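Local atomic coordinates of proline dehydrogenase (Bradyrhizobium japonicum USDA 110, PDB entry 3HAZ), a protein that probably oxidizes proline to glutamate in two steps, joining an FAD-dependent proline dehydrogenase and an NAD-dependent aldehyde dehydrogenase in one chain. Residues V327-L330 with A331-H334; I250-A253 with R254-E258; L483-P487 with A488-V492; T203-D206 with A207-Y210. All coordinates share one frame; numbering follows the deposited sequence.

All four contacts are local and lie in series along the chain; none nests in or crosses another. None closes a long loop: each joins residues of a single helix turn or two. From the N terminus, contact 4 (203-210) comes first, at the start of helix 204-223. Contact 2 (250-258) follows at the start of helix 252-272, its centre about 16 Å from that of contact 4. Contact 1 (327-334) ends helix 320-333, about 23 Å from contact 2 between centres. These three belong to the proline dehydrogenase barrel. Contact 3 (483-492) joins a loop to the short helix 487-491, after the barrel strands and packed on helix 369-384.

Contact 1 (V327-L330 with A331-H334); sequences VDAL and ARAH
The last turns of helix 320-333 form this contact, in a beta-alpha-beta unit of the proline dehydrogenase barrel. Asp328 and Arg332 meet across one turn of that helix in an i to i+4 salt bridge. Arg332 NH2 donates to Asp328 OD2 at 3.2 Å, with an N-H...O angle of 148°. The carboxylate oxygen lies in the guanidinium plane, at its edge. The nitrogen, however, comes to OD2 from above the carboxylate plane. The two flat groups are turned 57° apart. Arg332 reaches back because its chain bends at chi3 (-33°). The same bend also lays one guanidinium face over the backbone of Ala329, with Arg332 NH2 3.6 Å from Ala329 CA. An alanine in place of Asp328 would probably leave the Arg332 guanidinium without its acid on this turn and freer to swing away from the helix.

Backbone bonds run beneath the pair. Arg332 N donates to Asp328 O at 2.9 Å, and Ala333 N to Ala329 O at 2.8 Å. His334 is the first residue to leave helical geometry, yet its N still reaches Leu330 O at 3.1 Å. The imidazole lies obliquely by that same carbonyl, with His334 CD2 3.4 Å from Leu330 O. His334 ND1 bonds a glycerol, probably from the crystallisation liquor.

The other face of the helix is buried. Val327 packs on Leu311 and Ile313 of strand 309-314 and on Leu338 and Val340 of strand 338-343. Leu330 packs on Ala295 and Leu298 of the neighbouring helix 287-298.

Contact 2 (I250-A253 with R254-E258); sequences ISRA and RVMVE
Arg254 and Ser251 meet at the first turn of helix 252-272, and the strongest polar link here runs from Arg254 on to Glu258. Two nitrogens of Arg254 share a single oxygen, Glu258 OE1, approached along the NE side of the guanidinium. Arg254 NE donates to Glu258 OE1 at 2.8 Å, and Arg254 NH1 to the same atom at 3.0 Å. The NH1 bond uses the syn lone pair of OE1; NE comes on the syn side too, but tilted out of the carboxylate plane. Both nitrogens hold the oxygen near the guanidinium plane. His244 NE2 also bonds OE1, and Arg254 NH1 has a second acid in Glu820. Arg252 turns elsewhere, to a salt bridge with Asp292 of helix 287-298.

Two backbone bonds join the segments. Val255 N donates to Ser251 O at 3.0 Å, and Met256 N to Arg252 O at 3.0 Å. Both are nearly straight, at 163° and 162°.

The packing follows the same turns. Arg254 holds CG between its backbone N and carbonyl carbon (chi1 70°). That places Arg254 CG 3.3 Å from Ser251 O and also beside Ser251 CB. Val255 CG2 touches the same carbonyl, 3.2 Å from Ser251 O. Arg252 and Met256 run alongside each other in one direction, with Arg252 CG 4.0 Å from Met256 CG. Val255 and Met256 then meet Val293 of helix 287-298.

Ser251 is the N-cap residue, but its hydroxyl makes no capping bond; OG bonds Glu248 instead. The whole is the N-terminal end of a barrel helix, its first two turns, carrying an i to i+4 arginine-glutamate salt bridge.

Contact 3 (L483-P487 with A488-V492); sequences LLQRP and ADAIV
Arg486 and Pro487 lend their carbonyls to the N-H groups of Asp489, Ala490 and Ile491 at the start of the short helix 487-491. Arg486 O receives Asp489 N at 2.9 Å, while its bond from Ala490 N is weak. Pro487 O takes two donors, Ala490 N at 2.9 Å and Ile491 N at 3.1 Å. The Ile491 bond is close to linear with the C=O, whereas Ala490 N sits above the carbonyl plane. The i to i+3 and i to i+4 bonds thus share acceptors in this tight first turn.

One water adds a polar link across the segments. It accepts from Arg486 N and donates to Asp489 OD2 at 2.6 Å. Asp489 CG is anti to its carbonyl carbon (chi1 -69°), which turns the carboxylate back toward the start of the helix. The arginine side chain goes the other way. Arg486 NH1 donates to Leu484 O at 2.6 Å, in the carbonyl plane, and NE forms a salt bridge with Glu36.

The remaining contacts are van der Waals. The amide of Gln485 lies by the methyl of Ala490, with Gln485 OE1 3.6 Å from Ala490 CB. Its chain runs extended beyond CG to get there. Ile491 CG1 rests 3.6 Å from Pro487 O.

Outside the segments, Pro487 packs on Asp373 and Leu374, and Ile491 on Ala370, all of helix 369-384. Ala490 O accepts from Arg368. Proline near a helix start is favourable, as its missing N-H would have no acceptor in the first turn. This helix lies near the FAD site: Pro487 is about 7 Å, between side chains, from the FAD-binding residues Lys369 and Asn398.

Contact 4 (T203-D206 with A207-Y210); sequences TAAD and ARRY
Asp206 and Tyr210 meet one turn apart on helix 204-223, which opens with a capping box and links strands 193-196 and 235-238 of the barrel. In the box, Asp206 N donates to Thr203 OG1 at 2.8 Å. The return bond, Thr203 N to Asp206 OD2, is weak; OD2 also accepts from Arg202 N.

The tight side is built round the buried Asp206. Tyr210 N donates to Asp206 O at 2.9 Å. The ring lies obliquely by the same carbonyl, with Tyr210 CD2 3.1 Å from Asp206 O. Arg209 NH2 reaches Asp206 OD1 in a salt bridge, though the bond is weak at 3.4 Å. The guanidinium meets the acid by its edge, and the two planes stand 89° apart. Arg209 NH1 and Tyr210 OH share Asp451, so that acid, between strand 440-448 and helix 452-463, holds both side chains. A phenylalanine in place of Tyr210 would probably leave Asp451 OD1 without its hydroxyl partner and let the ring turn more freely.

The loose side is that of Ala205 and Arg208, both exposed. No acid of the two segments meets the Arg208 guanidinium. It folds back at chi3 (-66°) and lays one face over the helix backbone, with Ala205 CA 3.7 Å above its plane. Arg208 NH1 lies 3.8 Å from Ala204 CB, and Arg208 NH2 3.8 Å from Ala205 CB.

Contact 1 (V327-L330 with A331-H334)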
loop_
_atom_site.group_PDB
_atom_site.type_symbol
_atom_site.label_atom_id
_atom_site.label_comp_id
_atom_site.label_asym_id
_atom_site.label_seq_id
_atom_site.Cartn_x
_atom_site.Cartn_y
_atom_site.Cartn_z
ATOM N N VAL A 327 6.678 -28.760 -46.880
ATOM C CA VAL A 327 5.633 -29.519 -47.545
ATOM C C VAL A 327 5.556 -29.159 -49.026
ATOM O O VAL A 327 5.399 -30.038 -49.877
ATOM C CB VAL A 327 4.259 -29.320 -46.865
ATOM C CG1 VAL A 327 3.157 -29.974 -47.691
ATOM C CG2 VAL A 327 4.287 -29.903 -45.464
ATOM N N ASP A 328 5.684 -27.872 -49.337
ATOM C CA ASP A 328 5.666 -27.440 -50.734
ATOM C C ASP A 328 6.843 -28.022 -51.519
ATOM O O ASP A 328 6.673 -28.499 -52.638
ATOM C CB ASP A 328 5.674 -25.914 -50.848
ATOM C CG ASP A 328 5.442 -25.441 -52.276
ATOM O OD1 ASP A 328 4.431 -25.864 -52.881
ATOM O OD2 ASP A 328 6.268 -24.657 -52.793
ATOM N N ALA A 329 8.036 -27.967 -50.933
ATOM C CA ALA A 329 9.225 -28.517 -51.578
ATOM C C ALA A 329 9.065 -30.014 -51.805
ATOM O O ALA A 329 9.488 -30.555 -52.825
ATOM C CB ALA A 329 10.452 -28.238 -50.738
ATOM N N LEU A 330 8.451 -30.677 -50.833
ATOM C CA LEU A 330 8.158 -32.096 -50.920
ATOM C C LEU A 330 7.258 -32.337 -52.131
ATOM O O LEU A 330 7.498 -33.237 -52.939
ATOM C CB LEU A 330 7.444 -32.530 -49.640
ATOM C CG LEU A 330 7.752 -33.881 -49.002
ATOM C CD1 LEU A 330 9.239 -34.186 -49.054
ATOM C CD2 LEU A 330 7.248 -33.881 -47.565
ATOM N N ALA A 331 6.224 -31.512 -52.256
ATOM C CA ALA A 331 5.268 -31.651 -53.346
ATOM C C ALA A 331 5.930 -31.445 -54.709
ATOM O O ALA A 331 5.701 -32.219 -55.642
ATOM C CB ALA A 331 4.100 -30.690 -53.155
ATOM N N ARG A 332 6.757 -30.409 -54.823
ATOM C CA ARG A 332 7.427 -30.127 -56.090
ATOM C C ARG A 332 8.434 -31.219 -56.428
ATOM O O ARG A 332 8.545 -31.637 -57.576
ATOM C CB ARG A 332 8.128 -28.763 -56.059
ATOM C CG ARG A 332 7.223 -27.587 -55.722
ATOM C CD ARG A 332 7.921 -26.252 -55.978
ATOM N NE ARG A 332 9.362 -26.325 -55.729
ATOM C CZ ARG A 332 9.952 -25.963 -54.594
ATOM N NH1 ARG A 332 11.269 -26.073 -54.468
ATOM N NH2 ARG A 332 9.229 -25.493 -53.584
ATOM N N ALA A 333 9.164 -31.683 -55.420
ATOM C CA ALA A 333 10.222 -32.666 -55.633
ATOM C C ALA A 333 9.682 -33.996 -56.149
ATOM O O ALA A 333 10.337 -34.683 -56.937
ATOM C CB ALA A 333 11.021 -32.872 -54.351
ATOM N N HIS A 334 8.491 -34.369 -55.696
ATOM C CA HIS A 334 7.894 -35.624 -56.143
ATOM C C HIS A 334 6.807 -35.376 -57.190
ATOM O O HIS A 334 6.115 -36.303 -57.610
ATOM C CB HIS A 334 7.357 -36.429 -54.952
ATOM C CG HIS A 334 8.414 -36.813 -53.957
ATOM N ND1 HIS A 334 9.418 -37.714 -54.248
ATOM C CD2 HIS A 334 8.622 -36.419 -52.679
ATOM C CE1 HIS A 334 10.201 -37.853 -53.193
ATOM N NE2 HIS A 334 9.739 -37.078 -52.227
#

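Contact 2 (I250-A253 with R254-E258)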
loop_
_atom_site.group_PDB
_atom_site.type_symbol
_atom_site.label_atom_id
_atom_site.label_comp_id
_atom_site.label_asym_id
_atom_site.label_seq_id
_atom_site.Cartn_x
_atom_site.Cartn_y
_atom_site.Cartn_z
ATOM N N ILE A 250 13.604 -40.856 -30.112
ATOM C CA ILE A 250 14.691 -41.779 -29.778
ATOM C C ILE A 250 14.518 -43.153 -30.429
ATOM O O ILE A 250 15.478 -43.915 -30.551
ATOM C CB ILE A 250 14.913 -41.936 -28.254
ATOM C CG1 ILE A 250 13.693 -42.577 -27.587
ATOM C CG2 ILE A 250 15.278 -40.591 -27.616
ATOM C CD1 ILE A 250 13.918 -42.947 -26.138
ATOM N N SER A 251 13.298 -43.467 -30.851
ATOM C CA SER A 251 13.061 -44.714 -31.571
ATOM C C SER A 251 12.943 -44.482 -33.079
ATOM O O SER A 251 12.371 -45.296 -33.799
ATOM C CB SER A 251 11.808 -45.413 -31.035
ATOM O OG SER A 251 11.984 -45.801 -29.680
ATOM N N ARG A 252 13.490 -43.368 -33.558
ATOM C CA ARG A 252 13.368 -43.017 -34.972
ATOM C C ARG A 252 13.804 -44.144 -35.916
ATOM O O ARG A 252 13.154 -44.390 -36.937
ATOM C CB ARG A 252 14.141 -41.733 -35.286
ATOM C CG ARG A 252 14.355 -41.504 -36.784
ATOM C CD ARG A 252 15.052 -40.175 -37.068
ATOM N NE ARG A 252 14.113 -39.051 -37.110
ATOM C CZ ARG A 252 13.860 -38.237 -36.086
ATOM N NH1 ARG A 252 14.467 -38.418 -34.923
ATOM N NH2 ARG A 252 12.991 -37.243 -36.224
ATOM N N ALA A 253 14.892 -44.837 -35.581
ATOM C CA ALA A 253 15.397 -45.884 -36.470
ATOM C C ALA A 253 14.348 -46.959 -36.745
ATOM O O ALA A 253 14.083 -47.285 -37.900
ATOM C CB ALA A 253 16.686 -46.503 -35.930
ATOM N N ARG A 254 13.745 -47.508 -35.695
ATOM C CA ARG A 254 12.746 -48.555 -35.894
ATOM C C ARG A 254 11.444 -48.003 -36.487
ATOM O O ARG A 254 10.770 -48.693 -37.246
ATOM C CB ARG A 254 12.474 -49.319 -34.598
ATOM C CG ARG A 254 11.740 -48.510 -33.542
ATOM C CD ARG A 254 11.330 -49.394 -32.378
ATOM N NE ARG A 254 10.219 -50.271 -32.732
ATOM C CZ ARG A 254 9.403 -50.833 -31.848
ATOM N NH1 ARG A 254 8.409 -51.614 -32.256
ATOM N NH2 ARG A 254 9.577 -50.609 -30.550
ATOM N N VAL A 255 11.102 -46.759 -36.142
ATOM C CA VAL A 255 9.911 -46.106 -36.687
ATOM C C VAL A 255 9.959 -45.999 -38.219
ATOM O O VAL A 255 8.991 -46.326 -38.901
ATOM C CB VAL A 255 9.677 -44.705 -36.059
ATOM C CG1 VAL A 255 8.581 -43.933 -36.817
ATOM C CG2 VAL A 255 9.305 -44.840 -34.590
ATOM N N MET A 256 11.092 -45.561 -38.757
ATOM C CA MET A 256 11.222 -45.373 -40.196
ATOM C C MET A 256 11.103 -46.695 -40.943
ATOM O O MET A 256 10.663 -46.741 -42.092
ATOM C CB MET A 256 12.552 -44.702 -40.531
ATOM C CG MET A 256 12.685 -43.302 -39.957
ATOM S SD MET A 256 11.355 -42.225 -40.509
ATOM C CE MET A 256 11.612 -42.302 -42.284
ATOM N N VAL A 257 11.487 -47.770 -40.271
ATOM C CA VAL A 257 11.509 -49.089 -40.882
ATOM C C VAL A 257 10.155 -49.808 -40.742
ATOM O O VAL A 257 9.754 -50.590 -41.615
ATOM C CB VAL A 257 12.667 -49.918 -40.268
ATOM C CG1 VAL A 257 12.357 -51.382 -40.266
ATOM C CG2 VAL A 257 13.980 -49.621 -40.993
ATOM N N GLU A 258 9.439 -49.518 -39.658
ATOM C CA GLU A 258 8.188 -50.217 -39.359
ATOM C C GLU A 258 6.932 -49.431 -39.736
ATOM O O GLU A 258 5.977 -49.995 -40.268
ATOM C CB GLU A 258 8.129 -50.603 -37.874
ATOM C CG GLU A 258 9.214 -51.591 -37.463
ATOM C CD GLU A 258 9.220 -51.890 -35.972
ATOM O OE1 GLU A 258 9.008 -50.957 -35.167
ATOM O OE2 GLU A 258 9.453 -53.061 -35.603
#

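Contact 3 (L483-P487 with A488-V492)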
loop_
_atom_site.group_PDB
_atom_site.type_symbol
_atom_site.label_atom_id
_atom_site.label_comp_id
_atom_site.label_asym_id
_atom_site.label_seq_id
_atom_site.Cartn_x
_atom_site.Cartn_y
_atom_site.Cartn_z
ATOM N N LEU A 483 -16.083 -10.142 -30.532
ATOM C CA LEU A 483 -15.634 -11.324 -31.254
ATOM C C LEU A 483 -14.900 -10.914 -32.524
ATOM O O LEU A 483 -14.242 -11.736 -33.166
ATOM C CB LEU A 483 -16.828 -12.211 -31.600
ATOM C CG LEU A 483 -17.717 -12.609 -30.420
ATOM C CD1 LEU A 483 -19.032 -13.175 -30.916
ATOM C CD2 LEU A 483 -17.011 -13.611 -29.513
ATOM N N LEU A 484 -15.007 -9.633 -32.867
ATOM C CA LEU A 484 -14.509 -9.119 -34.140
ATOM C C LEU A 484 -13.210 -8.332 -34.018
ATOM O O LEU A 484 -12.703 -7.800 -35.008
ATOM C CB LEU A 484 -15.569 -8.235 -34.795
ATOM C CG LEU A 484 -16.803 -8.969 -35.312
ATOM C CD1 LEU A 484 -17.651 -8.042 -36.169
ATOM C CD2 LEU A 484 -16.372 -10.192 -36.100
ATOM N N GLN A 485 -12.685 -8.241 -32.804
ATOM C CA GLN A 485 -11.424 -7.549 -32.585
ATOM C C GLN A 485 -10.346 -8.208 -33.431
ATOM O O GLN A 485 -10.188 -9.431 -33.400
ATOM C CB GLN A 485 -11.029 -7.623 -31.110
ATOM C CG GLN A 485 -9.716 -6.925 -30.781
ATOM C CD GLN A 485 -9.053 -7.482 -29.533
ATOM O OE1 GLN A 485 -8.490 -6.738 -28.727
ATOM N NE2 GLN A 485 -9.119 -8.803 -29.364
ATOM N N ARG A 486 -9.607 -7.410 -34.191
ATOM C CA ARG A 486 -8.498 -7.961 -34.958
ATOM C C ARG A 486 -7.331 -8.352 -34.049
ATOM O O ARG A 486 -7.027 -7.652 -33.080
ATOM C CB ARG A 486 -8.052 -6.998 -36.058
ATOM C CG ARG A 486 -8.708 -7.268 -37.416
ATOM C CD ARG A 486 -10.205 -7.532 -37.291
ATOM N NE ARG A 486 -10.934 -7.165 -38.505
ATOM C CZ ARG A 486 -12.240 -6.914 -38.549
ATOM N NH1 ARG A 486 -12.969 -6.992 -37.444
ATOM N NH2 ARG A 486 -12.822 -6.581 -39.695
ATOM N N PRO A 487 -6.696 -9.495 -34.347
ATOM C CA PRO A 487 -5.589 -10.020 -33.539
ATOM C C PRO A 487 -4.453 -9.011 -33.381
ATOM O O PRO A 487 -3.919 -8.857 -32.282
ATOM C CB PRO A 487 -5.130 -11.244 -34.338
ATOM C CG PRO A 487 -6.384 -11.705 -35.042
ATOM C CD PRO A 487 -7.102 -10.437 -35.410
ATOM N N ALA A 488 -4.092 -8.335 -34.465
ATOM C CA ALA A 488 -3.050 -7.316 -34.417
ATOM C C ALA A 488 -3.368 -6.223 -33.397
ATOM O O ALA A 488 -2.466 -5.668 -32.773
ATOM C CB ALA A 488 -2.827 -6.710 -35.802
ATOM N N ASP A 489 -4.651 -5.920 -33.221
ATOM C CA ASP A 489 -5.049 -4.869 -32.288
ATOM C C ASP A 489 -5.018 -5.334 -30.841
ATOM O O ASP A 489 -5.040 -4.521 -29.917
ATOM C CB ASP A 489 -6.432 -4.328 -32.647
ATOM C CG ASP A 489 -6.426 -3.548 -33.946
ATOM O OD1 ASP A 489 -5.368 -2.970 -34.281
ATOM O OD2 ASP A 489 -7.470 -3.518 -34.630
ATOM N N ALA A 490 -4.967 -6.648 -30.648
ATOM C CA ALA A 490 -4.867 -7.214 -29.310
ATOM C C ALA A 490 -3.411 -7.241 -28.871
ATOM O O ALA A 490 -3.105 -7.067 -27.691
ATOM C CB ALA A 490 -5.461 -8.620 -29.282
ATOM N N ILE A 491 -2.520 -7.465 -29.835
ATOM C CA ILE A 491 -1.082 -7.520 -29.584
ATOM C C ILE A 491 -0.455 -6.121 -29.546
ATOM O O ILE A 491 0.345 -5.815 -28.665
ATOM C CB ILE A 491 -0.359 -8.372 -30.660
ATOM C CG1 ILE A 491 -0.891 -9.810 -30.658
ATOM C CG2 ILE A 491 1.146 -8.367 -30.443
ATOM C CD1 ILE A 491 -0.860 -10.474 -29.301
ATOM N N VAL A 492 -0.831 -5.292 -30.519
ATOM C CA VAL A 492 -0.346 -3.914 -30.673
ATOM C C VAL A 492 1.166 -3.762 -30.890
ATOM O O VAL A 492 1.592 -3.097 -31.834
ATOM C CB VAL A 492 -0.850 -2.957 -29.546
ATOM C CG1 VAL A 492 -2.297 -3.269 -29.175
ATOM C CG2 VAL A 492 0.049 -3.015 -28.319
HETATM O O HOH W 1 -9.767 -4.384 -33.708
#

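Contact 4 (T203-D206 with A207-Y210)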
loop_
_atom_site.group_PDB
_atom_site.type_symbol
_atom_site.label_atom_id
_atom_site.label_comp_id
_atom_site.label_asym_id
_atom_site.label_seq_id
_atom_site.Cartn_x
_atom_site.Cartn_y
_atom_site.Cartn_z
ATOM N N THR A 203 0.581 -50.813 -27.457
ATOM C CA THR A 203 1.034 -52.181 -27.691
ATOM C C THR A 203 1.114 -52.443 -29.185
ATOM O O THR A 203 0.550 -51.691 -29.983
ATOM C CB THR A 203 0.084 -53.216 -27.052
ATOM O OG1 THR A 203 -1.090 -53.359 -27.863
ATOM C CG2 THR A 203 -0.322 -52.775 -25.645
ATOM N N ALA A 204 1.822 -53.504 -29.558
ATOM C CA ALA A 204 1.897 -53.929 -30.948
ATOM C C ALA A 204 0.503 -54.290 -31.454
ATOM O O ALA A 204 0.124 -53.949 -32.578
ATOM C CB ALA A 204 2.863 -55.121 -31.096
ATOM N N ALA A 205 -0.269 -54.973 -30.619
ATOM C CA ALA A 205 -1.632 -55.312 -30.999
ATOM C C ALA A 205 -2.498 -54.059 -31.210
ATOM O O ALA A 205 -3.336 -54.044 -32.105
ATOM C CB ALA A 205 -2.265 -56.272 -29.985
ATOM N N ASP A 206 -2.291 -53.005 -30.411
ATOM C CA ASP A 206 -3.040 -51.753 -30.619
ATOM C C ASP A 206 -2.766 -51.207 -32.014
ATOM O O ASP A 206 -3.685 -50.816 -32.730
ATOM C CB ASP A 206 -2.629 -50.663 -29.628
ATOM C CG ASP A 206 -3.265 -50.822 -28.265
ATOM O OD1 ASP A 206 -4.372 -51.385 -28.173
ATOM O OD2 ASP A 206 -2.649 -50.352 -27.280
ATOM N N ALA A 207 -1.484 -51.147 -32.374
ATOM C CA ALA A 207 -1.077 -50.612 -33.671
ATOM C C ALA A 207 -1.701 -51.369 -34.847
ATOM O O ALA A 207 -2.024 -50.765 -35.867
ATOM C CB ALA A 207 0.442 -50.598 -33.795
ATOM N N ARG A 208 -1.853 -52.688 -34.708
ATOM C CA ARG A 208 -2.476 -53.510 -35.752
ATOM C C ARG A 208 -3.979 -53.255 -35.805
ATOM O O ARG A 208 -4.578 -53.176 -36.881
ATOM C CB ARG A 208 -2.220 -55.005 -35.510
ATOM C CG ARG A 208 -0.747 -55.412 -35.553
ATOM C CD ARG A 208 -0.567 -56.924 -35.767
ATOM N NE ARG A 208 -1.053 -57.710 -34.634
ATOM C CZ ARG A 208 -0.346 -57.936 -33.529
ATOM N NH1 ARG A 208 0.874 -57.426 -33.409
ATOM N NH2 ARG A 208 -0.857 -58.660 -32.540
ATOM N N ARG A 209 -4.588 -53.139 -34.631
ATOM C CA ARG A 209 -6.021 -52.897 -34.550
ATOM C C ARG A 209 -6.364 -51.569 -35.213
ATOM O O ARG A 209 -7.318 -51.478 -35.977
ATOM C CB ARG A 209 -6.484 -52.887 -33.094
ATOM C CG ARG A 209 -7.932 -52.478 -32.931
ATOM C CD ARG A 209 -8.422 -52.752 -31.523
ATOM N NE ARG A 209 -7.700 -51.957 -30.536
ATOM C CZ ARG A 209 -7.956 -50.679 -30.286
ATOM N NH1 ARG A 209 -8.915 -50.048 -30.959
ATOM N NH2 ARG A 209 -7.253 -50.033 -29.367
ATOM N N TYR A 210 -5.581 -50.537 -34.914
ATOM C CA TYR A 210 -5.824 -49.222 -35.497
ATOM C C TYR A 210 -5.615 -49.243 -37.000
ATOM O O TYR A 210 -6.398 -48.653 -37.742
ATOM C CB TYR A 210 -4.921 -48.153 -34.870
ATOM C CG TYR A 210 -5.303 -47.771 -33.464
ATOM C CD1 TYR A 210 -6.590 -47.337 -33.172
ATOM C CD2 TYR A 210 -4.370 -47.829 -32.424
ATOM C CE1 TYR A 210 -6.948 -46.976 -31.886
ATOM C CE2 TYR A 210 -4.715 -47.465 -31.136
ATOM C CZ TYR A 210 -6.007 -47.037 -30.874
ATOM O OH TYR A 210 -6.361 -46.672 -29.597
#